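Local coordinates for chain length determinant protein (Shigella flexneri, PDB 4ZM5) that probably sets the modal length of lipopolysaccharide O-antigen chains, acting as an oligomeric inner-membrane regulator with a long periplasmic domain, at residues Lys5-Ala10 and Thr83-Gly88; Ile12-Val17 and Leu41-Ile46; Thr134-Ala139 and Leu198-Asn203; Ile147-Glu152 and Val173-Leu178; Gln161-Gln166 and Gly182-Glu187. The protein carries 1 engineered substitution. All coordinates share one frame; numbering follows the deposited sequence.

Contact 1 (Lys5-Ala10 and Thr83-Gly88); sequences KWTSTA and TVSYVG
Trp6 and Gly88 open a run of three antiparallel hydrogen-bonded pairs. Gly88 N reaches Trp6 O at 2.8 Å, while the return bond from Trp6 N to Gly88 O is longer, 3.2 Å, and comes in tilted 35° from the carbonyl plane. Ser8 and Tyr86, then Ala10 and Val84, repeat the two-way exchange with bonds of similar length to the shorter of these. Between them the non-hydrogen-bonded pairs Thr7-Val87 and Thr9-Ser85 bring the CA atoms to 4.5 Å, and CA-H groups lean on the carbonyl oxygens opposite.

These strands, 6-13 and 82-88, are the two central strands of a four-stranded antiparallel sheet in the alpha/beta base of a Wzz-type periplasmic domain. On the face carrying Thr7, Thr9, Ser85 and Val87, Val87 CG2 meets Thr7 OG1 at 3.7 Å, and Thr9 OG1 and Ser85 OG make a weak hydrogen bond of 3.4 Å. Thr9 CG2, anti to its own nitrogen, touches Thr83 CG2 at 3.6 Å. On the other face Ala10 CB packs on Val84 CG2 (3.5 Å).

Further out, Asp240 takes Thr7 OG1, Thr234 takes Ser8 OG, and Glu67 bonds Tyr86 OH. Helix 91-159 covers the Trp6-Ser8-Tyr86 face through Ala91, Ala94, Lys97 and Leu98, and Glu58 of the second subunit packs on Thr9 and Thr83.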
# COMPACT_ATOMS: atom_id res chain seq x y z
N LYS B 5 -26.42 20.17 -34.02
CA LYS B 5 -27.09 19.31 -34.99
C LYS B 5 -27.22 17.82 -34.51
O LYS B 5 -28.29 17.48 -34.02
CB LYS B 5 -26.41 19.40 -36.37
CG LYS B 5 -27.15 20.36 -37.28
CD LYS B 5 -26.33 20.83 -38.44
CE LYS B 5 -27.10 21.87 -39.19
NZ LYS B 5 -26.28 22.53 -40.22
N TRP B 6 -26.18 16.94 -34.64
CA TRP B 6 -26.33 15.51 -34.22
C TRP B 6 -25.47 15.20 -33.00
O TRP B 6 -24.27 15.48 -33.01
CB TRP B 6 -25.97 14.53 -35.36
CG TRP B 6 -26.74 14.74 -36.63
CD1 TRP B 6 -26.59 15.75 -37.53
CD2 TRP B 6 -27.75 13.87 -37.17
NE1 TRP B 6 -27.44 15.58 -38.59
CE2 TRP B 6 -28.16 14.43 -38.41
CE3 TRP B 6 -28.35 12.68 -36.74
CZ2 TRP B 6 -29.16 13.85 -39.20
CZ3 TRP B 6 -29.29 12.07 -37.55
CH2 TRP B 6 -29.72 12.67 -38.75
N THR B 7 -26.07 14.61 -31.95
CA THR B 7 -25.35 14.28 -30.72
C THR B 7 -25.10 12.77 -30.59
O THR B 7 -26.02 11.95 -30.62
CB THR B 7 -26.08 14.84 -29.47
OG1 THR B 7 -26.24 16.24 -29.61
CG2 THR B 7 -25.31 14.62 -28.16
N SER B 8 -23.82 12.41 -30.43
CA SER B 8 -23.39 11.05 -30.14
C SER B 8 -23.05 10.97 -28.67
O SER B 8 -22.39 11.86 -28.14
CB SER B 8 -22.20 10.64 -30.98
OG SER B 8 -21.84 9.30 -30.68
N THR B 9 -23.53 9.92 -28.01
CA THR B 9 -23.36 9.75 -26.58
C THR B 9 -22.73 8.40 -26.27
O THR B 9 -23.02 7.39 -26.92
CB THR B 9 -24.73 9.90 -25.87
OG1 THR B 9 -25.27 11.17 -26.20
CG2 THR B 9 -24.64 9.85 -24.37
N ALA B 10 -21.90 8.39 -25.22
CA ALA B 10 -21.27 7.21 -24.64
C ALA B 10 -21.35 7.31 -23.12
O ALA B 10 -21.37 8.43 -22.58
CB ALA B 10 -19.83 7.07 -25.11
N THR B 83 -21.20 10.39 -18.57
CA THR B 83 -21.76 10.54 -19.91
C THR B 83 -20.86 11.47 -20.71
O THR B 83 -20.65 12.63 -20.34
CB THR B 83 -23.20 11.07 -19.82
OG1 THR B 83 -24.00 10.07 -19.22
CG2 THR B 83 -23.80 11.39 -21.17
N VAL B 84 -20.36 10.95 -21.82
CA VAL B 84 -19.53 11.72 -22.73
C VAL B 84 -20.36 11.98 -24.01
O VAL B 84 -21.02 11.07 -24.52
CB VAL B 84 -18.13 11.10 -23.00
CG1 VAL B 84 -17.23 11.29 -21.79
CG2 VAL B 84 -18.24 9.61 -23.31
N SER B 85 -20.38 13.23 -24.45
CA SER B 85 -21.19 13.62 -25.60
C SER B 85 -20.44 14.46 -26.58
O SER B 85 -19.62 15.27 -26.19
CB SER B 85 -22.42 14.39 -25.14
OG SER B 85 -23.37 13.53 -24.55
N TYR B 86 -20.74 14.29 -27.85
CA TYR B 86 -20.15 15.08 -28.92
C TYR B 86 -21.23 15.51 -29.90
O TYR B 86 -22.05 14.69 -30.33
CB TYR B 86 -19.04 14.31 -29.65
CG TYR B 86 -18.37 15.14 -30.72
CD1 TYR B 86 -17.47 16.15 -30.38
CD2 TYR B 86 -18.68 14.97 -32.06
CE1 TYR B 86 -16.89 16.96 -31.35
CE2 TYR B 86 -18.11 15.78 -33.04
CZ TYR B 86 -17.20 16.76 -32.68
OH TYR B 86 -16.63 17.56 -33.63
N VAL B 87 -21.21 16.79 -30.27
CA VAL B 87 -22.13 17.35 -31.26
C VAL B 87 -21.37 17.47 -32.60
O VAL B 87 -20.43 18.27 -32.72
CB VAL B 87 -22.79 18.70 -30.83
CG1 VAL B 87 -23.83 19.16 -31.85
CG2 VAL B 87 -23.40 18.61 -29.44
N GLY B 88 -21.79 16.65 -33.55
CA GLY B 88 -21.23 16.61 -34.90
C GLY B 88 -22.16 17.22 -35.94
O GLY B 88 -23.25 17.70 -35.62

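Contact 2 (Ile12-Val17 and Leu41-Ile46); sequences ITQPDV and LQETLI
Gln42 makes the one direct hydrogen bond between the 41-46 part of helix 38-53 and the chain at 12-17: its NE2 donates to Pro15 O at 2.7 Å. The bond is straight, 172° at the hydrogen, and the oxygen lies almost in the amide plane of Gln42, so it fixes the turn of that amide as well as its position. Gln42 gets there as an extended chain whose CG stands beside the backbone N. The Gln14 side chain crosses it at a slant, yet the two amide planes are turned only 18° apart, with Gln14 OE1 set 3.7 Å from Gln42 CB. Gln14 CB meanwhile lies 3.6 Å from Gln42 O.

One residue on, Glu43 turns its CB away but lays its chain alongside Gln14, both pointing the same way, and Glu43 CG comes 3.8 Å from Gln14 OE1. Leu45 offers CB to Pro15 CG at 4.2 Å, the two side chains crossing at about a right angle; Ile20 of helix 17-31 touches both. Ile46 ends the walk and straddles the strand end. Its CB and CG2 press on Gln14, while the CG1 branch, trans to the backbone N at chi1 -169°, carries CD1 to 3.5 Å from Thr13 O and 3.7 Å from Ile12 CG2.

Beyond the contact, Asp16 forms salt bridges to Arg48 and Lys115 of the second subunit. Here strand 6-13 leaves the sheet and runs into helix 17-31, and the next helix, 38-53, packs against that exit: a strand-to-helix connection of the alpha/beta base domain, set beside a subunit interface.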
# COMPACT_ATOMS: atom_id res chain seq x y z
N ILE B 12 -19.48 5.85 -19.69
CA ILE B 12 -18.27 5.21 -19.22
C ILE B 12 -18.25 5.18 -17.68
O ILE B 12 -18.76 6.10 -17.04
CB ILE B 12 -17.13 6.02 -19.89
CG1 ILE B 12 -16.66 5.31 -21.17
CG2 ILE B 12 -15.98 6.47 -18.96
CD1 ILE B 12 -15.91 6.23 -22.20
N THR B 13 -17.73 4.07 -17.09
CA THR B 13 -17.61 3.97 -15.63
C THR B 13 -16.23 3.37 -15.29
O THR B 13 -15.41 3.13 -16.19
CB THR B 13 -18.81 3.25 -14.96
OG1 THR B 13 -18.77 3.52 -13.56
CG2 THR B 13 -18.82 1.75 -15.19
N GLN B 14 -15.98 3.16 -13.99
CA GLN B 14 -14.74 2.60 -13.50
C GLN B 14 -14.53 1.21 -14.09
O GLN B 14 -15.50 0.49 -14.38
CB GLN B 14 -14.72 2.54 -11.96
CG GLN B 14 -15.73 1.59 -11.32
CD GLN B 14 -15.87 1.77 -9.83
OE1 GLN B 14 -15.18 2.57 -9.19
NE2 GLN B 14 -16.80 1.05 -9.24
N PRO B 15 -13.27 0.82 -14.30
CA PRO B 15 -13.03 -0.52 -14.83
C PRO B 15 -13.42 -1.59 -13.79
O PRO B 15 -13.50 -1.28 -12.59
CB PRO B 15 -11.53 -0.50 -15.13
CG PRO B 15 -10.98 0.53 -14.22
CD PRO B 15 -12.02 1.56 -14.05
N ASP B 16 -13.67 -2.83 -14.24
CA ASP B 16 -14.00 -4.00 -13.39
C ASP B 16 -12.76 -4.52 -12.69
O ASP B 16 -11.65 -4.27 -13.18
CB ASP B 16 -14.58 -5.15 -14.25
CG ASP B 16 -16.00 -4.99 -14.71
OD1 ASP B 16 -16.79 -4.33 -13.99
OD2 ASP B 16 -16.35 -5.56 -15.77
N VAL B 17 -12.93 -5.31 -11.61
CA VAL B 17 -11.85 -5.95 -10.83
C VAL B 17 -11.03 -6.83 -11.77
O VAL B 17 -9.80 -6.84 -11.67
CB VAL B 17 -12.42 -6.73 -9.60
CG1 VAL B 17 -11.33 -7.39 -8.77
CG2 VAL B 17 -13.28 -5.83 -8.73
N LEU B 41 -8.33 1.79 -6.37
CA LEU B 41 -7.60 1.77 -7.65
C LEU B 41 -8.56 2.00 -8.82
O LEU B 41 -8.23 2.75 -9.76
CB LEU B 41 -6.85 0.46 -7.85
CG LEU B 41 -5.51 0.38 -7.19
CD1 LEU B 41 -5.11 -1.03 -6.98
CD2 LEU B 41 -4.44 1.13 -7.99
N GLN B 42 -9.75 1.39 -8.75
CA GLN B 42 -10.81 1.54 -9.74
C GLN B 42 -11.21 3.01 -9.90
O GLN B 42 -11.33 3.51 -11.03
CB GLN B 42 -12.03 0.72 -9.33
CG GLN B 42 -11.89 -0.77 -9.51
CD GLN B 42 -13.12 -1.48 -9.04
OE1 GLN B 42 -13.34 -1.63 -7.84
NE2 GLN B 42 -13.97 -1.89 -9.96
N GLU B 43 -11.38 3.72 -8.76
CA GLU B 43 -11.73 5.14 -8.72
C GLU B 43 -10.58 6.02 -9.20
O GLU B 43 -10.81 7.05 -9.83
CB GLU B 43 -12.15 5.54 -7.30
CG GLU B 43 -13.61 5.27 -7.04
CD GLU B 43 -14.05 5.29 -5.60
OE1 GLU B 43 -14.89 4.44 -5.23
OE2 GLU B 43 -13.62 6.22 -4.86
N THR B 44 -9.36 5.62 -8.89
CA THR B 44 -8.15 6.33 -9.28
C THR B 44 -8.01 6.28 -10.78
O THR B 44 -7.71 7.31 -11.39
CB THR B 44 -6.96 5.72 -8.52
OG1 THR B 44 -7.10 6.05 -7.15
CG2 THR B 44 -5.61 6.23 -8.98
N LEU B 45 -8.28 5.10 -11.39
CA LEU B 45 -8.17 4.88 -12.82
C LEU B 45 -9.26 5.60 -13.62
O LEU B 45 -8.95 6.23 -14.64
CB LEU B 45 -8.14 3.39 -13.13
CG LEU B 45 -6.77 2.79 -12.84
CD1 LEU B 45 -6.83 1.30 -12.82
CD2 LEU B 45 -5.75 3.24 -13.83
N ILE B 46 -10.52 5.57 -13.15
CA ILE B 46 -11.56 6.33 -13.85
C ILE B 46 -11.28 7.86 -13.63
O ILE B 46 -11.42 8.65 -14.58
CB ILE B 46 -13.02 5.87 -13.52
CG1 ILE B 46 -14.07 6.51 -14.47
CG2 ILE B 46 -13.38 6.02 -12.05
CD1 ILE B 46 -13.82 6.20 -16.00

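Contact 3 (Thr134-Ala139 and Leu198-Asn203); sequences TQEVVA and LVFSPN
Ala139 and Phe200 meet in a largely apolar surface contact, where the long helix 91-159 of the Wzz-type helical extension is crossed by the linker that leads into helix 202-215. At the centre of the apolar part is Ala139, whose CB sits 3.6 Å from Phe200 CE1 and 3.4 Å from Val199 O. The ring of Phe200 presents its edge to the helix: Glu136 CA lies in the ring plane, 3.8 Å from Phe200 CE1, and the Glu136 carboxylate plane stands 70° from the ring. Phe200 CG is trans to its carbonyl carbon (chi1 -54°), which swings the ring in toward the helix. Tyr204 stacks with that ring, and its OH also bonds Glu136 OE2.

Toward the start of 202-215 the contact turns polar, with the amide end of Gln135 close to Ser201 and Asn203; a bound magnesium ion lies about 4 Å from the Gln135 side chain. Val199 and Pro202 pack on Gln149 and Gln142 of the second subunit. At the other end, Leu198 CD2 rests 3.5 Å from Ala139 O, and the same oxygen accepts a bond from a water at 2.7 Å, which in turn accepts Val199 N at 2.8 Å.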
# COMPACT_ATOMS: atom_id res chain seq x y z
N THR B 134 19.24 -1.30 6.43
CA THR B 134 19.08 -1.06 7.86
C THR B 134 19.19 -2.36 8.64
O THR B 134 19.91 -2.44 9.62
CB THR B 134 17.73 -0.38 8.13
OG1 THR B 134 17.67 0.84 7.39
CG2 THR B 134 17.47 -0.12 9.61
N GLN B 135 18.46 -3.38 8.18
CA GLN B 135 18.40 -4.71 8.78
C GLN B 135 19.77 -5.39 8.73
O GLN B 135 20.15 -6.01 9.71
CB GLN B 135 17.32 -5.55 8.08
CG GLN B 135 15.91 -5.09 8.45
CD GLN B 135 14.84 -5.97 7.83
OE1 GLN B 135 14.26 -5.65 6.79
NE2 GLN B 135 14.54 -7.09 8.49
N GLU B 136 20.52 -5.20 7.63
CA GLU B 136 21.87 -5.74 7.44
C GLU B 136 22.85 -5.07 8.39
O GLU B 136 23.66 -5.77 8.98
CB GLU B 136 22.33 -5.55 5.99
CG GLU B 136 21.77 -6.59 5.04
CD GLU B 136 21.58 -6.16 3.59
OE1 GLU B 136 21.92 -5.01 3.24
OE2 GLU B 136 21.10 -7.00 2.80
N VAL B 137 22.75 -3.73 8.57
CA VAL B 137 23.61 -2.96 9.48
C VAL B 137 23.42 -3.50 10.91
O VAL B 137 24.41 -3.84 11.58
CB VAL B 137 23.37 -1.41 9.38
CG1 VAL B 137 24.04 -0.65 10.52
CG2 VAL B 137 23.83 -0.86 8.03
N VAL B 138 22.14 -3.63 11.35
CA VAL B 138 21.75 -4.14 12.68
C VAL B 138 22.34 -5.54 12.90
O VAL B 138 23.00 -5.76 13.92
CB VAL B 138 20.21 -4.13 12.90
CG1 VAL B 138 19.85 -4.75 14.26
CG2 VAL B 138 19.64 -2.72 12.79
N ALA B 139 22.11 -6.47 11.95
CA ALA B 139 22.58 -7.86 12.05
C ALA B 139 24.10 -7.96 12.15
O ALA B 139 24.61 -8.84 12.85
CB ALA B 139 22.08 -8.68 10.88
N LEU B 198 25.08 -14.19 9.67
CA LEU B 198 24.27 -13.08 10.16
C LEU B 198 22.87 -13.60 10.45
O LEU B 198 22.37 -14.46 9.72
CB LEU B 198 24.22 -11.91 9.16
CG LEU B 198 25.52 -11.15 8.87
CD1 LEU B 198 25.34 -10.14 7.78
CD2 LEU B 198 26.00 -10.42 10.08
N VAL B 199 22.25 -13.11 11.52
CA VAL B 199 20.90 -13.50 11.91
C VAL B 199 19.99 -12.30 11.67
O VAL B 199 20.21 -11.21 12.24
CB VAL B 199 20.82 -14.04 13.37
CG1 VAL B 199 19.40 -14.44 13.74
CG2 VAL B 199 21.76 -15.23 13.57
N PHE B 200 18.98 -12.51 10.79
CA PHE B 200 17.99 -11.49 10.40
C PHE B 200 16.60 -11.89 10.84
O PHE B 200 16.31 -13.09 10.93
CB PHE B 200 17.98 -11.32 8.88
CG PHE B 200 19.28 -11.02 8.21
CD1 PHE B 200 19.79 -9.73 8.19
CD2 PHE B 200 19.98 -12.03 7.56
CE1 PHE B 200 20.99 -9.45 7.53
CE2 PHE B 200 21.18 -11.75 6.92
CZ PHE B 200 21.67 -10.47 6.90
N SER B 201 15.70 -10.91 11.02
CA SER B 201 14.30 -11.15 11.36
C SER B 201 13.56 -11.82 10.16
O SER B 201 14.02 -11.62 9.04
CB SER B 201 13.61 -9.85 11.78
OG SER B 201 13.02 -9.13 10.71
N PRO B 202 12.46 -12.60 10.36
CA PRO B 202 11.75 -13.20 9.20
C PRO B 202 11.27 -12.16 8.18
O PRO B 202 11.14 -12.48 6.99
CB PRO B 202 10.57 -13.92 9.85
CG PRO B 202 11.02 -14.20 11.23
CD PRO B 202 11.79 -12.99 11.62
N ASN B 203 11.06 -10.91 8.62
CA ASN B 203 10.72 -9.79 7.75
C ASN B 203 11.81 -9.60 6.68
O ASN B 203 11.48 -9.30 5.53
CB ASN B 203 10.54 -8.50 8.56
CG ASN B 203 10.44 -7.26 7.69
OD1 ASN B 203 9.37 -6.92 7.16
ND2 ASN B 203 11.56 -6.58 7.48
O HOH W 1 23.69 -11.35 13.23

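Contact 4 (Ile147-Glu152 and Val173-Leu178); sequences IRQIQE and VTQDTL
Gln149 and Gln175 carry the polar half of this contact, in which the loop at 173-178 lies against helix 91-159. Gln175 NE2 donates to the backbone Gln149 O at 3.0 Å. The bond is somewhat bent, 151° at the hydrogen, and arrives off to the side of the carbonyl, at a C=O...donor angle of 121°. With CG trans to the backbone N and a bend at chi2, the Gln175 chain hooks back so that its amide reaches the helix backbone at Gln149, with Gln175 OE1 3.5 Å from Gln149 CG. The two amide planes are 76° apart and do not stack. A water joins them instead: it accepts from Gln149 NE2 (3.0 Å) and donates to Gln175 OE1 (2.9 Å).

The apolar share belongs to Leu178, which points toward the helix. Its CD1 lies 4.0 Å from Gln149 CB, and Leu178 CD2 meets Ile150 CG1 at 4.2 Å; Ile150 is also covered by Leu186, Met189 and Ile190 of helix 183-191.

Within the loop, Thr174 N donates to Thr177 OG1 at 2.9 Å, almost in a straight line, and pins the turn from which Gln175 and Leu178 project. Around the contact, Arg146 of the same chain bonds Gln149 OE1, while Asp176 makes salt bridges to Arg146 and Arg196, both of the third subunit.

Taken together, both ends of each amide have partners: the NH2 of Gln175 meets a helix carbonyl, the OE1 of Gln149 an arginine, and the water serves the remaining ends. Each polar end of the two buried glutamines thus has at least one partner, which sets the orientation of both amides.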
# COMPACT_ATOMS: atom_id res chain seq x y z
N ILE B 147 31.27 -11.06 18.70
CA ILE B 147 32.70 -11.33 18.48
C ILE B 147 33.54 -10.60 19.55
O ILE B 147 34.43 -11.24 20.11
CB ILE B 147 33.19 -11.04 17.04
CG1 ILE B 147 32.35 -11.81 15.97
CG2 ILE B 147 34.71 -11.31 16.87
CD1 ILE B 147 32.27 -13.41 16.10
N ARG B 148 33.22 -9.32 19.88
CA ARG B 148 33.92 -8.56 20.92
C ARG B 148 33.79 -9.29 22.28
O ARG B 148 34.80 -9.45 22.98
CB ARG B 148 33.38 -7.12 21.02
CG ARG B 148 33.96 -6.19 19.95
CD ARG B 148 33.65 -4.70 20.17
NE ARG B 148 32.24 -4.40 20.48
CZ ARG B 148 31.30 -4.12 19.56
NH1 ARG B 148 31.61 -4.10 18.27
NH2 ARG B 148 30.06 -3.88 19.94
N GLN B 149 32.57 -9.78 22.59
CA GLN B 149 32.27 -10.54 23.82
C GLN B 149 33.09 -11.83 23.90
O GLN B 149 33.62 -12.13 24.97
CB GLN B 149 30.77 -10.86 23.92
CG GLN B 149 29.92 -9.60 24.08
CD GLN B 149 28.44 -9.89 24.26
OE1 GLN B 149 27.83 -10.67 23.56
NE2 GLN B 149 27.82 -9.22 25.21
N ILE B 150 33.23 -12.55 22.76
CA ILE B 150 34.03 -13.78 22.61
C ILE B 150 35.51 -13.41 22.79
O ILE B 150 36.22 -14.14 23.49
CB ILE B 150 33.73 -14.52 21.26
CG1 ILE B 150 32.25 -15.00 21.21
CG2 ILE B 150 34.68 -15.70 21.02
CD1 ILE B 150 31.70 -15.35 19.82
N GLN B 151 35.96 -12.27 22.22
CA GLN B 151 37.35 -11.81 22.36
C GLN B 151 37.70 -11.52 23.82
O GLN B 151 38.80 -11.84 24.27
CB GLN B 151 37.62 -10.57 21.49
CG GLN B 151 37.96 -10.90 20.04
CD GLN B 151 38.03 -9.70 19.11
OE1 GLN B 151 37.27 -8.73 19.22
NE2 GLN B 151 38.91 -9.80 18.12
N GLU B 152 36.75 -10.93 24.55
CA GLU B 152 36.93 -10.61 25.97
C GLU B 152 36.97 -11.87 26.81
O GLU B 152 37.85 -11.99 27.66
CB GLU B 152 35.83 -9.65 26.47
CG GLU B 152 36.02 -8.24 25.97
CD GLU B 152 37.41 -7.64 26.13
OE1 GLU B 152 37.87 -7.49 27.29
OE2 GLU B 152 38.03 -7.30 25.09
N VAL B 173 25.00 -18.77 26.59
CA VAL B 173 26.13 -18.18 27.28
C VAL B 173 26.01 -16.66 27.21
O VAL B 173 25.45 -16.08 26.28
CB VAL B 173 27.50 -18.71 26.80
CG1 VAL B 173 27.82 -20.05 27.44
CG2 VAL B 173 27.56 -18.80 25.28
N THR B 174 26.46 -16.03 28.28
CA THR B 174 26.49 -14.59 28.48
C THR B 174 27.93 -14.15 28.45
O THR B 174 28.82 -15.01 28.40
CB THR B 174 25.87 -14.23 29.84
OG1 THR B 174 26.74 -14.68 30.91
CG2 THR B 174 24.42 -14.74 29.99
N GLN B 175 28.17 -12.85 28.58
CA GLN B 175 29.51 -12.30 28.63
C GLN B 175 30.33 -12.95 29.75
O GLN B 175 31.53 -13.24 29.55
CB GLN B 175 29.45 -10.78 28.82
CG GLN B 175 30.80 -10.11 29.01
CD GLN B 175 31.70 -10.15 27.80
OE1 GLN B 175 31.77 -9.18 27.06
NE2 GLN B 175 32.42 -11.25 27.59
N ASP B 176 29.68 -13.23 30.90
CA ASP B 176 30.32 -13.81 32.06
C ASP B 176 30.47 -15.34 31.98
O ASP B 176 31.34 -15.87 32.65
CB ASP B 176 29.53 -13.44 33.33
CG ASP B 176 29.32 -11.94 33.51
OD1 ASP B 176 30.30 -11.19 33.41
OD2 ASP B 176 28.17 -11.53 33.72
N THR B 177 29.66 -16.05 31.17
CA THR B 177 29.76 -17.51 31.13
C THR B 177 30.40 -18.04 29.84
O THR B 177 30.65 -19.25 29.78
CB THR B 177 28.38 -18.17 31.41
OG1 THR B 177 27.38 -17.65 30.53
CG2 THR B 177 27.93 -17.98 32.84
N LEU B 178 30.77 -17.16 28.88
CA LEU B 178 31.39 -17.56 27.61
C LEU B 178 32.74 -18.23 27.79
O LEU B 178 33.03 -19.16 27.04
CB LEU B 178 31.55 -16.37 26.67
CG LEU B 178 30.45 -16.07 25.66
CD1 LEU B 178 30.59 -14.63 25.16
CD2 LEU B 178 30.50 -17.02 24.47
O HOH W 2 29.42 -7.57 27.20

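Contact 5 (Gln161-Gln166 and Gly182-Glu187); sequences QVTKPQ and GSEALE
Val162 and Thr163 hand their carbonyls to the first turn of helix 183-191. The backbone bonds come first: Ser183 N donates to Val162 O at 3.0 Å, and Glu184 N to Thr163 O at 3.3 Å, each arriving in the carbonyl plane on a lone pair. Water does the rest. One molecule donates to Thr163 O at 2.8 Å and accepts from Ala185 N at 2.9 Å, so Thr163 O takes two hydrogens and the first three amides of the helix all find acceptors.

Close packing follows from Gly182, the N-cap residue. It has positive phi (92°), and its CA lies 3.5 Å from Thr163 O and 3.6 Å from Val162 O; with no side chain at this position, where a CB would run into Thr163 O, the loop can come right up to the helix start. Next to it Ser183 OG touches Thr163 CG2 at 3.5 Å.

The charged pair sits on the outer side. Lys164 points its CB away, then bends at chi2, chi3 and chi4 until NZ comes back to 3.4 Å from Glu184 OE2, a salt bridge; Lys164 CE is about as near to the same oxygen. The extended Glu184 also packs its CB against Thr163 O. Ala160 and Gln159 of the second subunit touch Lys164 and Glu184, and Lys164 and Pro165 of the third subunit pack on Gln161 and Val162.

Helix 91-159 stops here in a Schellman motif, with Gln161 as its C-prime residue at positive phi, and the chain that follows at once supplies acceptors to the first N-H groups of the next helix, which lack acceptors within the helix: a helix-end to helix-start junction near the far tip of the helical extension.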
# COMPACT_ATOMS: atom_id res chain seq x y z
N GLN B 161 43.28 -20.33 32.75
CA GLN B 161 43.98 -21.46 32.13
C GLN B 161 43.01 -22.61 31.77
O GLN B 161 43.40 -23.79 31.82
CB GLN B 161 45.13 -21.96 33.02
CG GLN B 161 46.21 -20.92 33.27
CD GLN B 161 47.57 -21.54 33.23
OE1 GLN B 161 47.94 -22.32 34.12
NE2 GLN B 161 48.33 -21.23 32.19
N VAL B 162 41.77 -22.26 31.37
CA VAL B 162 40.74 -23.24 30.97
C VAL B 162 40.68 -23.33 29.42
O VAL B 162 40.28 -22.37 28.76
CB VAL B 162 39.35 -23.01 31.64
CG1 VAL B 162 39.41 -23.35 33.13
CG2 VAL B 162 38.82 -21.60 31.43
N THR B 163 41.13 -24.47 28.86
CA THR B 163 41.23 -24.67 27.41
C THR B 163 40.06 -25.48 26.85
O THR B 163 39.63 -25.24 25.72
CB THR B 163 42.53 -25.37 27.06
OG1 THR B 163 42.59 -26.59 27.79
CG2 THR B 163 43.76 -24.53 27.34
N LYS B 164 39.58 -26.47 27.62
CA LYS B 164 38.47 -27.32 27.20
C LYS B 164 37.18 -26.80 27.82
O LYS B 164 37.26 -26.07 28.81
CB LYS B 164 38.76 -28.79 27.60
CG LYS B 164 40.01 -29.37 26.94
CD LYS B 164 39.66 -30.25 25.73
CE LYS B 164 40.64 -30.23 24.57
NZ LYS B 164 42.06 -30.49 24.96
N PRO B 165 35.99 -27.11 27.25
CA PRO B 165 34.74 -26.62 27.86
C PRO B 165 34.59 -27.10 29.30
O PRO B 165 34.99 -28.22 29.63
CB PRO B 165 33.64 -27.21 26.96
CG PRO B 165 34.31 -27.61 25.72
CD PRO B 165 35.71 -27.94 26.05
N GLN B 166 34.02 -26.26 30.17
CA GLN B 166 33.86 -26.54 31.61
C GLN B 166 32.43 -26.88 31.98
O GLN B 166 32.13 -27.12 33.15
CB GLN B 166 34.29 -25.29 32.43
CG GLN B 166 35.76 -24.90 32.29
CD GLN B 166 36.68 -25.95 32.86
OE1 GLN B 166 36.65 -26.26 34.07
NE2 GLN B 166 37.52 -26.50 31.99
N GLY B 182 35.87 -22.61 26.96
CA GLY B 182 37.30 -22.91 26.85
C GLY B 182 37.97 -22.06 25.81
O GLY B 182 37.34 -21.74 24.80
N SER B 183 39.26 -21.73 26.01
CA SER B 183 40.04 -20.91 25.08
C SER B 183 40.13 -21.52 23.67
O SER B 183 40.14 -20.77 22.69
CB SER B 183 41.44 -20.65 25.62
OG SER B 183 42.15 -21.85 25.84
N GLU B 184 40.15 -22.86 23.56
CA GLU B 184 40.22 -23.58 22.28
C GLU B 184 39.01 -23.29 21.37
O GLU B 184 39.20 -22.97 20.20
CB GLU B 184 40.33 -25.09 22.52
CG GLU B 184 41.72 -25.66 22.32
CD GLU B 184 41.80 -27.09 22.82
OE1 GLU B 184 41.59 -28.04 22.02
OE2 GLU B 184 41.98 -27.26 24.04
N ALA B 185 37.78 -23.40 21.92
CA ALA B 185 36.54 -23.12 21.18
C ALA B 185 36.38 -21.63 20.92
O ALA B 185 35.86 -21.24 19.88
CB ALA B 185 35.34 -23.65 21.94
N LEU B 186 36.79 -20.81 21.87
CA LEU B 186 36.68 -19.36 21.73
C LEU B 186 37.60 -18.85 20.62
O LEU B 186 37.15 -18.02 19.82
CB LEU B 186 36.98 -18.66 23.05
CG LEU B 186 35.96 -18.89 24.19
CD1 LEU B 186 36.49 -18.36 25.51
CD2 LEU B 186 34.57 -18.31 23.85
N GLU B 187 38.85 -19.39 20.52
CA GLU B 187 39.80 -19.04 19.47
C GLU B 187 39.22 -19.40 18.11
O GLU B 187 39.28 -18.58 17.18
CB GLU B 187 41.14 -19.75 19.67
CG GLU B 187 42.09 -18.98 20.56
CD GLU B 187 43.20 -19.79 21.21
OE1 GLU B 187 43.57 -20.86 20.67
OE2 GLU B 187 43.70 -19.34 22.27
O HOH W 3 37.22 -25.08 24.25

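From the N terminus, strand 6-13 serves two contacts. Contact 1 pairs it with strand 82-88 and closes a long loop; contact 2, lying within that loop, joins the strand's end to helix 38-53, and the two touch through Val84 and Ile12. Both belong to the base domain. The chain then runs out along helix 91-159. Contact 3 closes the next large loop by tying this helix to the linker before helix 202-215, and contacts 4 and 5 lie within it. Those two cross, their segments alternating, and pack together through Ile150, Leu178 and Leu186. Centres of contacts 1 and 5 are about 90 Å apart, at opposite ends of the molecule.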